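PDB 6NYR: Crov588, which is of unknown function but folds as a circular solenoid of FNIP repeats, members of the leucine-rich-repeat class, which often binds other proteins. Local coordinates for residues S164-I178 against P184-Q198. Numbering follows the deposited sequence. Where two conformers were deposited one is given.
Sequences SLTHLSFGDCFNQKI and PNSLTYLEFGRNFNQ
Asn175 reaches across to residues 195-198, its amide oxygen held by two donors. Its CG is swung anti to the backbone N (chi1 -173°), which carries the side chain over the next coil. CB rests 3.4 Å from Asn195 O, and CG lies 3.0 Å from the same oxygen. ND2 is 3.3 Å from Asn195 O, too badly angled for a hydrogen bond. At the tip, OD1 accepts from Asn197 N at 3.0 Å, nearly straight at the hydrogen, and from Gln198 NE2 at 2.8 Å, the two donors lying on opposite faces of the amide plane. The ladder repeats on both sides: Asn153 OD1 receives Asn175 N, and Asn197 OD1 receives Asn219 N.

Residues 167-169 and 189-191 pair as parallel strands of adjacent coils. Just before them, Thr166 O takes three donors: Tyr189 N, Thr188 N and Thr188 OG1. The imidazole of His167 forms an offset stack with one conformer of Tyr189. Inside the coil, Leu168 CD2 meets Leu190 CD1 at 3.7 Å, while Phe170 and Phe192 run nearly parallel but barely overlap. Ile178 CD1 abuts the edge of Phe192. Hydrogen bonds thus fix the solenoid's register around an apolar core of leucine against leucine and phenylalanine beside phenylalanine.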
loop_
_atom_site.group_PDB
_atom_site.type_symbol
_atom_site.label_atom_id
_atom_site.label_comp_id
_atom_site.label_asym_id
_atom_site.label_seq_id
_atom_site.Cartn_x
_atom_site.Cartn_y
_atom_site.Cartn_z
ATOM N N SER A 164 34.507 10.561 7.268
ATOM C CA SER A 164 33.513 9.885 8.090
ATOM C C SER A 164 32.258 9.526 7.307
ATOM O O SER A 164 31.359 8.879 7.858
ATOM C CB SER A 164 33.132 10.771 9.281
ATOM O OG SER A 164 32.710 12.047 8.828
ATOM N N LEU A 165 32.181 9.913 6.039
ATOM C CA LEU A 165 30.956 9.763 5.266
ATOM C C LEU A 165 30.674 8.297 4.963
ATOM O O LEU A 165 31.561 7.555 4.531
ATOM C CB LEU A 165 31.074 10.551 3.964
ATOM C CG LEU A 165 29.800 10.993 3.251
ATOM C CD1 LEU A 165 29.153 12.161 3.970
ATOM C CD2 LEU A 165 30.113 11.341 1.798
ATOM N N THR A 166 29.428 7.884 5.193
ATOM C CA THR A 166 28.979 6.539 4.859
ATOM C C THR A 166 27.970 6.497 3.719
ATOM O O THR A 166 27.896 5.487 3.014
ATOM C CB THR A 166 28.345 5.857 6.084
ATOM O OG1 THR A 166 27.257 6.655 6.569
ATOM C CG2 THR A 166 29.366 5.656 7.187
ATOM N N HIS A 167 27.196 7.563 3.519
ATOM C CA HIS A 167 26.111 7.576 2.544
ATOM C C HIS A 167 26.249 8.801 1.657
ATOM O O HIS A 167 26.276 9.932 2.156
ATOM C CB HIS A 167 24.747 7.565 3.243
ATOM C CG HIS A 167 24.414 6.260 3.897
ATOM N ND1 HIS A 167 25.107 5.770 4.983
ATOM C CD2 HIS A 167 23.471 5.334 3.604
ATOM C CE1 HIS A 167 24.598 4.604 5.337
ATOM N NE2 HIS A 167 23.605 4.315 4.515
ATOM N N LEU A 168 26.338 8.574 0.349
ATOM C CA LEU A 168 26.472 9.639 -0.634
ATOM C C LEU A 168 25.500 9.395 -1.778
ATOM O O LEU A 168 25.509 8.319 -2.385
ATOM C CB LEU A 168 27.902 9.711 -1.176
ATOM C CG LEU A 168 28.154 10.736 -2.287
ATOM C CD1 LEU A 168 28.001 12.148 -1.734
ATOM C CD2 LEU A 168 29.516 10.535 -2.934
ATOM N N SER A 169 24.669 10.392 -2.072
ATOM C CA SER A 169 23.680 10.299 -3.139
ATOM C C SER A 169 23.764 11.550 -3.999
ATOM O O SER A 169 23.564 12.664 -3.502
ATOM C CB SER A 169 22.263 10.139 -2.579
ATOM O OG SER A 169 22.191 9.049 -1.678
ATOM N N PHE A 170 24.049 11.364 -5.283
ATOM C CA PHE A 170 24.069 12.457 -6.239
ATOM C C PHE A 170 22.694 12.642 -6.868
ATOM O O PHE A 170 21.892 11.706 -6.942
ATOM C CB PHE A 170 25.095 12.189 -7.338
ATOM C CG PHE A 170 26.512 12.269 -6.877
ATOM C CD1 PHE A 170 27.150 13.493 -6.783
ATOM C CD2 PHE A 170 27.217 11.122 -6.555
ATOM C CE1 PHE A 170 28.460 13.574 -6.372
ATOM C CE2 PHE A 170 28.530 11.202 -6.138
ATOM C CZ PHE A 170 29.149 12.429 -6.047
ATOM N N GLY A 171 22.434 13.863 -7.331
ATOM C CA GLY A 171 21.182 14.191 -7.977
ATOM C C GLY A 171 21.249 14.050 -9.485
ATOM O O GLY A 171 22.207 13.522 -10.054
ATOM N N ASP A 172 20.212 14.576 -10.143
ATOM C CA ASP A 172 19.994 14.288 -11.557
ATOM C C ASP A 172 21.129 14.805 -12.432
ATOM O O ASP A 172 21.516 14.156 -13.411
ATOM C CB ASP A 172 18.670 14.899 -12.021
ATOM C CG ASP A 172 17.466 14.160 -11.489
ATOM O OD1 ASP A 172 17.610 12.983 -11.106
ATOM O OD2 ASP A 172 16.376 14.763 -11.450
ATOM N N CYS A 173 21.651 15.986 -12.122
ATOM C CA CYS A 173 22.545 16.674 -13.038
ATOM C C CYS A 173 24.009 16.343 -12.803
ATOM O O CYS A 173 24.841 16.659 -13.659
ATOM C CB CYS A 173 22.341 18.192 -12.938
ATOM S SG CYS A 173 20.783 18.802 -13.628
ATOM N N PHE A 174 24.356 15.742 -11.672
ATOM C CA PHE A 174 25.758 15.464 -11.413
ATOM C C PHE A 174 26.329 14.566 -12.505
ATOM O O PHE A 174 25.811 13.473 -12.765
ATOM C CB PHE A 174 25.963 14.797 -10.061
ATOM C CG PHE A 174 27.405 14.482 -9.783
ATOM C CD1 PHE A 174 28.278 15.495 -9.427
ATOM C CD2 PHE A 174 27.897 13.191 -9.909
ATOM C CE1 PHE A 174 29.608 15.231 -9.189
ATOM C CE2 PHE A 174 29.229 12.920 -9.662
ATOM C CZ PHE A 174 30.085 13.945 -9.303
ATOM N N ASN A 175 27.404 15.027 -13.139
ATOM C CA ASN A 175 28.099 14.249 -14.155
ATOM C C ASN A 175 29.541 14.738 -14.257
ATOM O O ASN A 175 29.944 15.290 -15.286
ATOM C CB ASN A 175 27.387 14.352 -15.500
ATOM C CG ASN A 175 27.980 13.416 -16.543
ATOM O OD1 ASN A 175 28.641 12.429 -16.213
ATOM N ND2 ASN A 175 27.748 13.725 -17.810
ATOM N N GLN A 176 30.313 14.566 -13.185
ATOM C CA GLN A 176 31.729 14.898 -13.184
ATOM C C GLN A 176 32.547 13.655 -12.861
ATOM O O GLN A 176 32.095 12.766 -12.134
ATOM C CB GLN A 176 32.065 16.003 -12.170
ATOM C CG GLN A 176 31.415 17.346 -12.439
ATOM C CD GLN A 176 31.926 18.009 -13.705
ATOM O OE1 GLN A 176 33.095 17.864 -14.077
ATOM N NE2 GLN A 176 31.048 18.751 -14.373
ATOM N N LYS A 177 33.768 13.615 -13.392
ATOM C CA LYS A 177 34.660 12.491 -13.147
ATOM C C LYS A 177 34.950 12.367 -11.658
ATOM O O LYS A 177 35.046 13.365 -10.936
ATOM C CB LYS A 177 35.955 12.674 -13.939
ATOM C CG LYS A 177 36.951 11.523 -13.828
ATOM C CD LYS A 177 36.339 10.192 -14.238
ATOM C CE LYS A 177 37.324 9.041 -14.039
ATOM N NZ LYS A 177 38.328 8.942 -15.137
ATOM N N ILE A 178 35.072 11.125 -11.200
ATOM C CA ILE A 178 35.482 10.803 -9.838
ATOM C C ILE A 178 36.805 10.059 -9.920
ATOM O O ILE A 178 36.869 8.962 -10.491
ATOM C CB ILE A 178 34.426 9.966 -9.096
ATOM C CG1 ILE A 178 33.176 10.813 -8.865
ATOM C CG2 ILE A 178 34.992 9.417 -7.795
ATOM C CD1 ILE A 178 32.014 10.042 -8.294
ATOM N N PRO A 184 35.583 8.669 0.321
ATOM C CA PRO A 184 36.196 8.280 1.597
ATOM C C PRO A 184 36.254 6.769 1.787
ATOM O O PRO A 184 35.438 6.013 1.252
ATOM C CB PRO A 184 35.310 8.957 2.652
ATOM C CG PRO A 184 34.072 9.407 1.937
ATOM C CD PRO A 184 34.448 9.598 0.497
ATOM N N ASN A 185 37.248 6.343 2.570
ATOM C CA ASN A 185 37.458 4.939 2.888
ATOM C C ASN A 185 36.351 4.360 3.754
ATOM O O ASN A 185 36.310 3.139 3.947
ATOM C CB ASN A 185 38.792 4.792 3.626
ATOM C CG ASN A 185 39.993 4.926 2.713
ATOM O OD1 ASN A 185 40.073 4.277 1.672
ATOM N ND2 ASN A 185 40.933 5.785 3.096
ATOM N N SER A 186 35.468 5.206 4.276
ATOM C CA SER A 186 34.352 4.788 5.111
ATOM C C SER A 186 33.049 4.600 4.346
ATOM O O SER A 186 32.074 4.116 4.932
ATOM C CB SER A 186 34.141 5.825 6.225
ATOM O OG SER A 186 34.091 7.140 5.682
ATOM N N LEU A 187 33.013 4.949 3.064
ATOM C CA LEU A 187 31.758 4.980 2.325
ATOM C C LEU A 187 31.221 3.570 2.108
ATOM O O LEU A 187 31.965 2.647 1.763
ATOM C CB LEU A 187 31.972 5.686 0.988
ATOM C CG LEU A 187 30.750 6.245 0.267
ATOM C CD1 LEU A 187 30.130 7.385 1.057
ATOM C CD2 LEU A 187 31.139 6.714 -1.134
ATOM N N THR A 188 29.915 3.411 2.319
ATOM C CA THR A 188 29.246 2.128 2.171
ATOM C C THR A 188 28.107 2.149 1.161
ATOM O O THR A 188 27.882 1.140 0.487
ATOM C CB THR A 188 28.672 1.661 3.518
ATOM O OG1 THR A 188 27.657 2.578 3.951
ATOM C CG2 THR A 188 29.759 1.585 4.576
ATOM N N TYR A 189 27.376 3.258 1.055
ATOM C CA TYR A 189 26.288 3.419 0.096
ATOM C C TYR A 189 26.661 4.535 -0.874
ATOM O O TYR A 189 26.929 5.664 -0.447
ATOM C CB TYR A 189 24.970 3.759 0.806
ATOM C CG TYR A 189 24.301 2.610 1.526
ATOM C CD1 TYR A 189 24.972 1.890 2.505
ATOM C CD2 TYR A 189 22.986 2.263 1.245
ATOM C CE1 TYR A 189 24.360 0.843 3.170
ATOM C CE2 TYR A 189 22.364 1.219 1.906
ATOM C CZ TYR A 189 23.053 0.515 2.867
ATOM O OH TYR A 189 22.434 -0.524 3.522
ATOM N N LEU A 190 26.673 4.226 -2.169
ATOM C CA LEU A 190 26.931 5.221 -3.208
ATOM C C LEU A 190 25.820 5.132 -4.241
ATOM O O LEU A 190 25.567 4.053 -4.790
ATOM C CB LEU A 190 28.296 5.010 -3.864
ATOM C CG LEU A 190 28.672 5.961 -5.006
ATOM C CD1 LEU A 190 28.570 7.417 -4.581
ATOM C CD2 LEU A 190 30.082 5.657 -5.527
ATOM N N GLU A 191 25.149 6.254 -4.490
ATOM C CA GLU A 191 24.104 6.323 -5.503
ATOM C C GLU A 191 24.382 7.474 -6.458
ATOM O O GLU A 191 24.448 8.633 -6.036
ATOM C CB GLU A 191 22.717 6.494 -4.878
ATOM C CG GLU A 191 21.618 6.527 -5.933
ATOM C CD GLU A 191 20.224 6.500 -5.354
ATOM O OE1 GLU A 191 20.082 6.254 -4.138
ATOM O OE2 GLU A 191 19.266 6.727 -6.124
ATOM N N PHE A 192 24.535 7.153 -7.738
ATOM C CA PHE A 192 24.614 8.154 -8.789
ATOM C C PHE A 192 23.225 8.453 -9.344
ATOM O O PHE A 192 22.314 7.622 -9.292
ATOM C CB PHE A 192 25.530 7.691 -9.922
ATOM C CG PHE A 192 26.979 7.659 -9.548
ATOM C CD1 PHE A 192 27.697 8.836 -9.418
ATOM C CD2 PHE A 192 27.624 6.455 -9.324
ATOM C CE1 PHE A 192 29.031 8.812 -9.071
ATOM C CE2 PHE A 192 28.958 6.425 -8.977
ATOM C CZ PHE A 192 29.661 7.603 -8.850
ATOM N N GLY A 193 23.081 9.658 -9.895
ATOM C CA GLY A 193 21.814 10.129 -10.401
ATOM C C GLY A 193 21.695 9.986 -11.908
ATOM O O GLY A 193 22.499 9.328 -12.573
ATOM N N ARG A 194 20.670 10.648 -12.450
ATOM C CA ARG A 194 20.295 10.471 -13.847
ATOM C C ARG A 194 21.492 10.564 -14.787
ATOM O O ARG A 194 21.765 9.642 -15.563
ATOM C CB ARG A 194 19.264 11.537 -14.233
ATOM C CG ARG A 194 18.361 11.176 -15.398
ATOM C CD ARG A 194 17.391 12.317 -15.691
ATOM N NE ARG A 194 18.135 13.552 -15.957
ATOM C CZ ARG A 194 17.587 14.753 -16.106
ATOM N NH1 ARG A 194 16.273 14.899 -16.024
ATOM N NH2 ARG A 194 18.356 15.808 -16.340
ATOM N N ASN A 195 22.216 11.678 -14.735
ATOM C CA ASN A 195 23.128 12.046 -15.809
ATOM C C ASN A 195 24.557 11.568 -15.609
ATOM O O ASN A 195 25.397 11.827 -16.478
ATOM C CB ASN A 195 23.129 13.569 -15.994
ATOM C CG ASN A 195 21.832 14.081 -16.578
ATOM O OD1 ASN A 195 20.899 13.310 -16.811
ATOM N ND2 ASN A 195 21.755 15.385 -16.808
ATOM N N PHE A 196 24.873 10.909 -14.501
ATOM C CA PHE A 196 26.240 10.459 -14.312
ATOM C C PHE A 196 26.574 9.385 -15.345
ATOM O O PHE A 196 25.990 8.296 -15.331
ATOM C CB PHE A 196 26.465 9.908 -12.910
ATOM C CG PHE A 196 27.855 9.390 -12.705
ATOM C CD1 PHE A 196 28.893 10.258 -12.408
ATOM C CD2 PHE A 196 28.134 8.045 -12.843
ATOM C CE1 PHE A 196 30.180 9.789 -12.233
ATOM C CE2 PHE A 196 29.420 7.565 -12.669
ATOM C CZ PHE A 196 30.446 8.438 -12.365
ATOM N N ASN A 197 27.528 9.689 -16.234
ATOM C CA ASN A 197 27.976 8.763 -17.273
ATOM C C ASN A 197 29.479 8.999 -17.455
ATOM O O ASN A 197 29.954 9.454 -18.489
ATOM C CB ASN A 197 27.204 8.957 -18.578
ATOM C CG ASN A 197 27.519 7.883 -19.601
ATOM O OD1 ASN A 197 28.056 6.824 -19.265
ATOM N ND2 ASN A 197 27.184 8.146 -20.857
ATOM N N GLN A 198 30.237 8.680 -16.413
ATOM C CA GLN A 198 31.670 8.932 -16.341
ATOM C C GLN A 198 32.384 7.618 -16.053
ATOM O O GLN A 198 31.871 6.770 -15.315
ATOM C CB GLN A 198 31.961 9.966 -15.246
ATOM C CG GLN A 198 32.810 11.164 -15.656
ATOM C CD GLN A 198 32.480 11.707 -17.031
ATOM O OE1 GLN A 198 33.315 11.657 -17.936
ATOM N NE2 GLN A 198 31.268 12.218 -17.202
#